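PDB 4N91: TRAP dicarboxylate transporter, DctP subunit from Anaerococcus prevoti, which probably serves as the periplasmic solute-binding component of a TRAP transporter and binds D-glucuronate in both its alpha and beta forms. Local coordinates for residues S155-D160 with T203-G208; N182-D187 with A308-E313. All coordinates share one frame; numbering follows the deposited sequence.

Contact 1. Residues S155-D160 with T203-G208; sequences SFYTKD and TALQSG
Tyr-157 and Leu-205 meet where the last turn of helix 201-207 lies beside strand 154-158. The touch is light and apolar: Leu-205 CD1 lies 4.4 Å from Tyr-157 CE2, at the ring's edge and near its plane, so the methyl meets the rim of the phenol and not a pi face. With chi1 at 48°, CG of Tyr-157 sits beside both the backbone N and the carbonyl carbon; the tyrosine CB does not head for the helix, yet this torsion swings the ring to the leucine. A second, looser approach joins the backbone to an aliphatic chain, Lys-159 CD standing 4.5 Å from Leu-205 O. The lysine runs extended through its first three torsions, turns at the last, and offers NZ to Asp-160 OD1 in a weak 3.4 Å salt bridge. No hydrogen bond crosses between 155-160 and 203-208.

The next shell fixes the helix end. Gly-208, with its positive phi of 81°, closes a Schellman motif, and its N reaches back 3.2 Å to Leu-205 O, the same carbonyl that Lys-159 approaches. One turn earlier, Thr-203 O takes both the N of Ser-207 and, at 3.1 Å, Ser-207 OG, which folds the serine hydroxyl back onto the helix. At the far end of the tyrosine, OH is hydrogen-bonded to His-225 ND1, and the Tyr-157 side chain also touches Asn-215, a glucuronate-binding residue.

In the four-stranded sheet of this periplasmic-binding-protein fold, strand 154-158 runs antiparallel between 212-215 and 231-238. Helix 201-207 lies beside it, leading through a short connection into edge strand 212-215, while helix 218-221 supplies Ser-219 and Leu-220 against the tyrosine.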
loop_
_atom_site.group_PDB
_atom_site.type_symbol
_atom_site.label_atom_id
_atom_site.label_comp_id
_atom_site.label_asym_id
_atom_site.label_seq_id
_atom_site.Cartn_x
_atom_site.Cartn_y
_atom_site.Cartn_z
ATOM N N SER A 155 3.282 4.888 -9.933
ATOM C CA SER A 155 3.886 5.695 -10.969
ATOM C C SER A 155 3.396 7.135 -10.857
ATOM O O SER A 155 2.303 7.363 -10.346
ATOM C CB SER A 155 3.447 5.181 -12.329
ATOM O OG SER A 155 4.082 3.955 -12.644
ATOM N N PHE A 156 4.152 8.077 -11.436
ATOM C CA PHE A 156 3.799 9.498 -11.390
ATOM C C PHE A 156 2.646 9.866 -12.309
ATOM O O PHE A 156 2.564 9.411 -13.457
ATOM C CB PHE A 156 5.030 10.342 -11.736
ATOM C CG PHE A 156 6.101 10.267 -10.691
ATOM C CD1 PHE A 156 5.892 10.810 -9.451
ATOM C CD2 PHE A 156 7.317 9.630 -10.945
ATOM C CE1 PHE A 156 6.861 10.708 -8.461
ATOM C CE2 PHE A 156 8.272 9.540 -9.973
ATOM C CZ PHE A 156 8.050 10.068 -8.731
ATOM N N TYR A 157 1.782 10.742 -11.825
ATOM C CA TYR A 157 0.805 11.391 -12.695
ATOM C C TYR A 157 0.744 12.866 -12.332
ATOM O O TYR A 157 0.916 13.265 -11.181
ATOM C CB TYR A 157 -0.578 10.743 -12.626
ATOM C CG TYR A 157 -1.162 10.475 -11.241
ATOM C CD1 TYR A 157 -0.889 9.291 -10.571
ATOM C CD2 TYR A 157 -2.006 11.395 -10.621
ATOM C CE1 TYR A 157 -1.450 9.017 -9.333
ATOM C CE2 TYR A 157 -2.554 11.144 -9.385
ATOM C CZ TYR A 157 -2.282 9.944 -8.745
ATOM O OH TYR A 157 -2.842 9.657 -7.518
ATOM N N THR A 158 0.529 13.684 -13.355
ATOM C CA THR A 158 0.604 15.107 -13.216
ATOM C C THR A 158 -0.492 15.791 -14.033
ATOM O O THR A 158 -1.080 15.205 -14.935
ATOM C CB THR A 158 1.958 15.595 -13.739
ATOM O OG1 THR A 158 2.141 15.060 -15.054
ATOM C CG2 THR A 158 3.117 15.122 -12.854
ATOM N N LYS A 159 -0.742 17.050 -13.693
ATOM C CA LYS A 159 -1.751 17.863 -14.352
ATOM C C LYS A 159 -1.270 18.556 -15.613
ATOM O O LYS A 159 -1.928 18.475 -16.656
ATOM C CB LYS A 159 -2.246 18.920 -13.347
ATOM C CG LYS A 159 -3.294 19.865 -13.909
ATOM C CD LYS A 159 -3.918 20.672 -12.781
ATOM C CE LYS A 159 -5.065 21.537 -13.269
ATOM N NZ LYS A 159 -4.568 22.518 -14.251
ATOM N N ASP A 160 -0.170 19.286 -15.505
ATOM C CA ASP A 160 0.199 20.264 -16.533
ATOM C C ASP A 160 1.249 19.798 -17.489
ATOM O O ASP A 160 1.207 20.161 -18.658
ATOM C CB ASP A 160 0.686 21.560 -15.889
ATOM C CG ASP A 160 -0.454 22.368 -15.279
ATOM O OD1 ASP A 160 -1.598 22.254 -15.779
ATOM O OD2 ASP A 160 -0.202 23.100 -14.298
ATOM N N THR A 203 -8.784 17.023 -3.796
ATOM C CA THR A 203 -8.957 18.459 -3.636
ATOM C C THR A 203 -7.635 19.225 -3.702
ATOM O O THR A 203 -7.608 20.359 -4.177
ATOM C CB THR A 203 -9.710 18.799 -2.326
ATOM O OG1 THR A 203 -9.018 18.256 -1.233
ATOM C CG2 THR A 203 -11.108 18.214 -2.329
ATOM N N ALA A 204 -6.539 18.606 -3.267
ATOM C CA ALA A 204 -5.240 19.241 -3.345
ATOM C C ALA A 204 -4.839 19.399 -4.819
ATOM O O ALA A 204 -4.271 20.413 -5.201
ATOM C CB ALA A 204 -4.216 18.475 -2.576
ATOM N N LEU A 205 -5.140 18.397 -5.650
ATOM C CA LEU A 205 -4.873 18.502 -7.088
ATOM C C LEU A 205 -5.758 19.584 -7.738
ATOM O O LEU A 205 -5.295 20.387 -8.545
ATOM C CB LEU A 205 -5.130 17.161 -7.783
ATOM C CG LEU A 205 -4.146 16.036 -7.482
ATOM C CD1 LEU A 205 -4.759 14.707 -7.893
ATOM C CD2 LEU A 205 -2.790 16.258 -8.165
ATOM N N GLN A 206 -7.029 19.574 -7.392
ATOM C CA GLN A 206 -7.977 20.499 -7.985
ATOM C C GLN A 206 -7.609 21.945 -7.656
ATOM O O GLN A 206 -7.733 22.834 -8.501
ATOM C CB GLN A 206 -9.384 20.201 -7.466
ATOM C CG GLN A 206 -10.456 21.056 -8.105
ATOM C CD GLN A 206 -10.530 20.876 -9.610
ATOM O OE1 GLN A 206 -10.291 19.782 -10.128
ATOM N NE2 GLN A 206 -10.872 21.955 -10.325
ATOM N N SER A 207 -7.152 22.185 -6.436
ATOM C CA SER A 207 -6.864 23.550 -5.984
ATOM C C SER A 207 -5.466 24.026 -6.392
ATOM O O SER A 207 -5.124 25.186 -6.189
ATOM C CB SER A 207 -6.996 23.632 -4.466
ATOM O OG SER A 207 -5.933 22.910 -3.840
ATOM N N GLY A 208 -4.658 23.126 -6.938
ATOM C CA GLY A 208 -3.335 23.466 -7.412
ATOM C C GLY A 208 -2.293 23.534 -6.309
ATOM O O GLY A 208 -1.184 23.976 -6.546
#

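Contact 2. Residues N182-D187 with A308-E313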
loop_
_atom_site.group_PDB
_atom_site.type_symbol
_atom_site.label_atom_id
_atom_site.label_comp_id
_atom_site.label_asym_id
_atom_site.label_seq_id
_atom_site.Cartn_x
_atom_site.Cartn_y
_atom_site.Cartn_z
ATOM N N ASN A 182 9.673 7.949 0.956
ATOM C CA ASN A 182 9.160 8.622 -0.219
ATOM C C ASN A 182 9.558 10.082 -0.294
ATOM O O ASN A 182 9.755 10.616 -1.383
ATOM C CB ASN A 182 7.647 8.439 -0.341
ATOM C CG ASN A 182 7.298 7.042 -0.824
ATOM O OD1 ASN A 182 7.197 6.113 -0.037
ATOM N ND2 ASN A 182 7.162 6.889 -2.139
ATOM N N VAL A 183 9.656 10.751 0.844
ATOM C CA VAL A 183 10.167 12.116 0.820
ATOM C C VAL A 183 11.596 12.150 0.252
ATOM O O VAL A 183 11.921 12.966 -0.612
ATOM C CB VAL A 183 10.126 12.733 2.201
ATOM C CG1 VAL A 183 10.870 14.072 2.218
ATOM C CG2 VAL A 183 8.676 12.903 2.634
ATOM N N ARG A 184 12.456 11.258 0.743
ATOM C CA ARG A 184 13.821 11.179 0.252
ATOM C C ARG A 184 13.862 10.830 -1.244
ATOM O O ARG A 184 14.672 11.362 -1.986
ATOM C CB ARG A 184 14.627 10.167 1.063
ATOM C CG ARG A 184 16.054 10.002 0.617
ATOM C CD ARG A 184 16.871 11.260 0.755
ATOM N NE ARG A 184 18.268 10.975 0.424
ATOM C CZ ARG A 184 19.129 11.871 -0.042
ATOM N NH1 ARG A 184 18.757 13.138 -0.222
ATOM N NH2 ARG A 184 20.370 11.494 -0.333
HETATM N N MSE A 185 12.981 9.940 -1.683
HETATM C CA MSE A 185 12.912 9.601 -3.096
HETATM C C MSE A 185 12.630 10.854 -3.932
HETATM O O MSE A 185 13.234 11.049 -5.000
HETATM C CB MSE A 185 11.827 8.551 -3.340
HETATM C CG MSE A 185 11.801 8.061 -4.773
HETATM SE SE MSE A 185 10.299 6.827 -5.081
HETATM C CE MSE A 185 8.832 8.135 -5.079
HETATM N N MSE A 186 11.714 11.713 -3.472
HETATM C CA MSE A 186 11.393 12.909 -4.260
HETATM C C MSE A 186 12.593 13.853 -4.283
HETATM O O MSE A 186 12.862 14.470 -5.316
HETATM C CB MSE A 186 10.164 13.651 -3.752
HETATM C CG MSE A 186 8.891 12.828 -3.755
HETATM SE SE MSE A 186 8.510 11.931 -5.474
HETATM C CE MSE A 186 8.775 13.384 -6.677
ATOM N N ASP A 187 13.309 13.952 -3.157
ATOM C CA ASP A 187 14.494 14.796 -3.090
ATOM C C ASP A 187 15.548 14.348 -4.115
ATOM O O ASP A 187 16.139 15.188 -4.815
ATOM C CB ASP A 187 15.121 14.741 -1.707
ATOM C CG ASP A 187 14.320 15.455 -0.655
ATOM O OD1 ASP A 187 13.457 16.303 -0.988
ATOM O OD2 ASP A 187 14.591 15.175 0.529
ATOM N N ALA A 308 18.759 5.306 -6.849
ATOM C CA ALA A 308 19.622 4.235 -6.343
ATOM C C ALA A 308 20.272 4.550 -4.986
ATOM O O ALA A 308 20.360 3.673 -4.116
ATOM C CB ALA A 308 20.686 3.886 -7.377
ATOM N N PRO A 309 20.717 5.802 -4.780
ATOM C CA PRO A 309 21.320 6.106 -3.474
ATOM C C PRO A 309 20.401 5.839 -2.291
ATOM O O PRO A 309 20.874 5.566 -1.199
ATOM C CB PRO A 309 21.634 7.598 -3.570
ATOM C CG PRO A 309 21.817 7.846 -5.018
ATOM C CD PRO A 309 20.803 6.952 -5.696
ATOM N N LEU A 310 19.095 5.909 -2.495
ATOM C CA LEU A 310 18.168 5.660 -1.406
ATOM C C LEU A 310 18.293 4.243 -0.864
ATOM O O LEU A 310 18.303 4.026 0.345
ATOM C CB LEU A 310 16.737 5.907 -1.878
ATOM C CG LEU A 310 15.642 5.784 -0.832
ATOM C CD1 LEU A 310 15.986 6.575 0.372
ATOM C CD2 LEU A 310 14.315 6.285 -1.430
ATOM N N THR A 311 18.389 3.273 -1.761
ATOM C CA THR A 311 18.546 1.887 -1.343
ATOM C C THR A 311 19.868 1.695 -0.614
ATOM O O THR A 311 19.923 1.019 0.422
ATOM C CB THR A 311 18.436 0.948 -2.537
ATOM O OG1 THR A 311 17.098 1.012 -3.053
ATOM C CG2 THR A 311 18.774 -0.493 -2.163
ATOM N N LYS A 312 20.932 2.281 -1.154
ATOM C CA LYS A 312 22.238 2.215 -0.505
ATOM C C LYS A 312 22.174 2.793 0.906
ATOM O O LYS A 312 22.702 2.203 1.842
ATOM C CB LYS A 312 23.294 2.947 -1.340
ATOM C CG LYS A 312 24.693 2.960 -0.719
ATOM C CD LYS A 312 25.675 3.763 -1.569
ATOM C CE LYS A 312 27.127 3.520 -1.152
ATOM N NZ LYS A 312 27.570 4.432 -0.060
ATOM N N GLU A 313 21.514 3.944 1.051
ATOM C CA GLU A 313 21.437 4.652 2.320
ATOM C C GLU A 313 20.619 3.871 3.326
ATOM O O GLU A 313 20.971 3.770 4.488
ATOM C CB GLU A 313 20.766 6.026 2.116
ATOM C CG GLU A 313 21.632 7.040 1.403
ATOM C CD GLU A 313 20.843 8.233 0.853
ATOM O OE1 GLU A 313 19.669 8.448 1.249
ATOM O OE2 GLU A 313 21.411 8.962 0.005
#
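Arg-184 reaches from helix 180-188 to Leu-310 and Glu-313 of helix 301-317; the two helices pair in the solute-binding fold, running roughly antiparallel, the local axes 9.8 Å apart at 139°. From the start the arginine skims Leu-310: CB is 3.9 Å from Leu-310 CD1, and CG closes tightly to 3.4 Å of the same methyl. CG lies anti to the backbone N, and the bend at chi2 then turns the chain across Glu-313, which it meets at about a right angle. CD passes OE1 of the glutamate. NE donates to Glu-313 OE1 at 3.0 Å, in the guanidinium plane and on the syn lone pair, and NH2 bonds to OE2. With both bonds gone, as in an alanine at this position, the Glu-313 carboxylate would probably lose its cationic mate and be free to turn. Deeper in, the other leucine methyl, CD2, rests 3.9 Å from CB of Met-185, a selenomethionine, and both side chains also touch Pro-112. The salt bridge is side-on, with the Arg-184 guanidinium and Glu-313 carboxylate nearly coplanar, 24° apart, and Arg-184 NH2 lies 2.8 Å from Glu-313 OE2 in an almost straight hydrogen bond (170°).

The segments of the two contacts alternate along the chain, and the centres of contacts 1 and 2 lie about 22 Å apart, yet their side chains meet. Phe-156, next to Tyr-157 on the strand of contact 1, brings CE1 to 3.6 Å from SE of selenomethionine Met-186, while its CZ packs 4.2 Å from CE of Met-185, both on the first helix of contact 2. The sheet thus packs against helix 180-188, which packs on helix 301-317 through contact 2. Glucuronate lies nearer contact 1: the side chain of Tyr-157 is about 7 Å from the bound BDP and GCU (beta- and alpha-D-glucuronate), nearest atoms. The side chain of Met-185 is about 11 Å from them, but about 7 Å from that of ligand-binding Arg-154, which directly precedes segment 155-160.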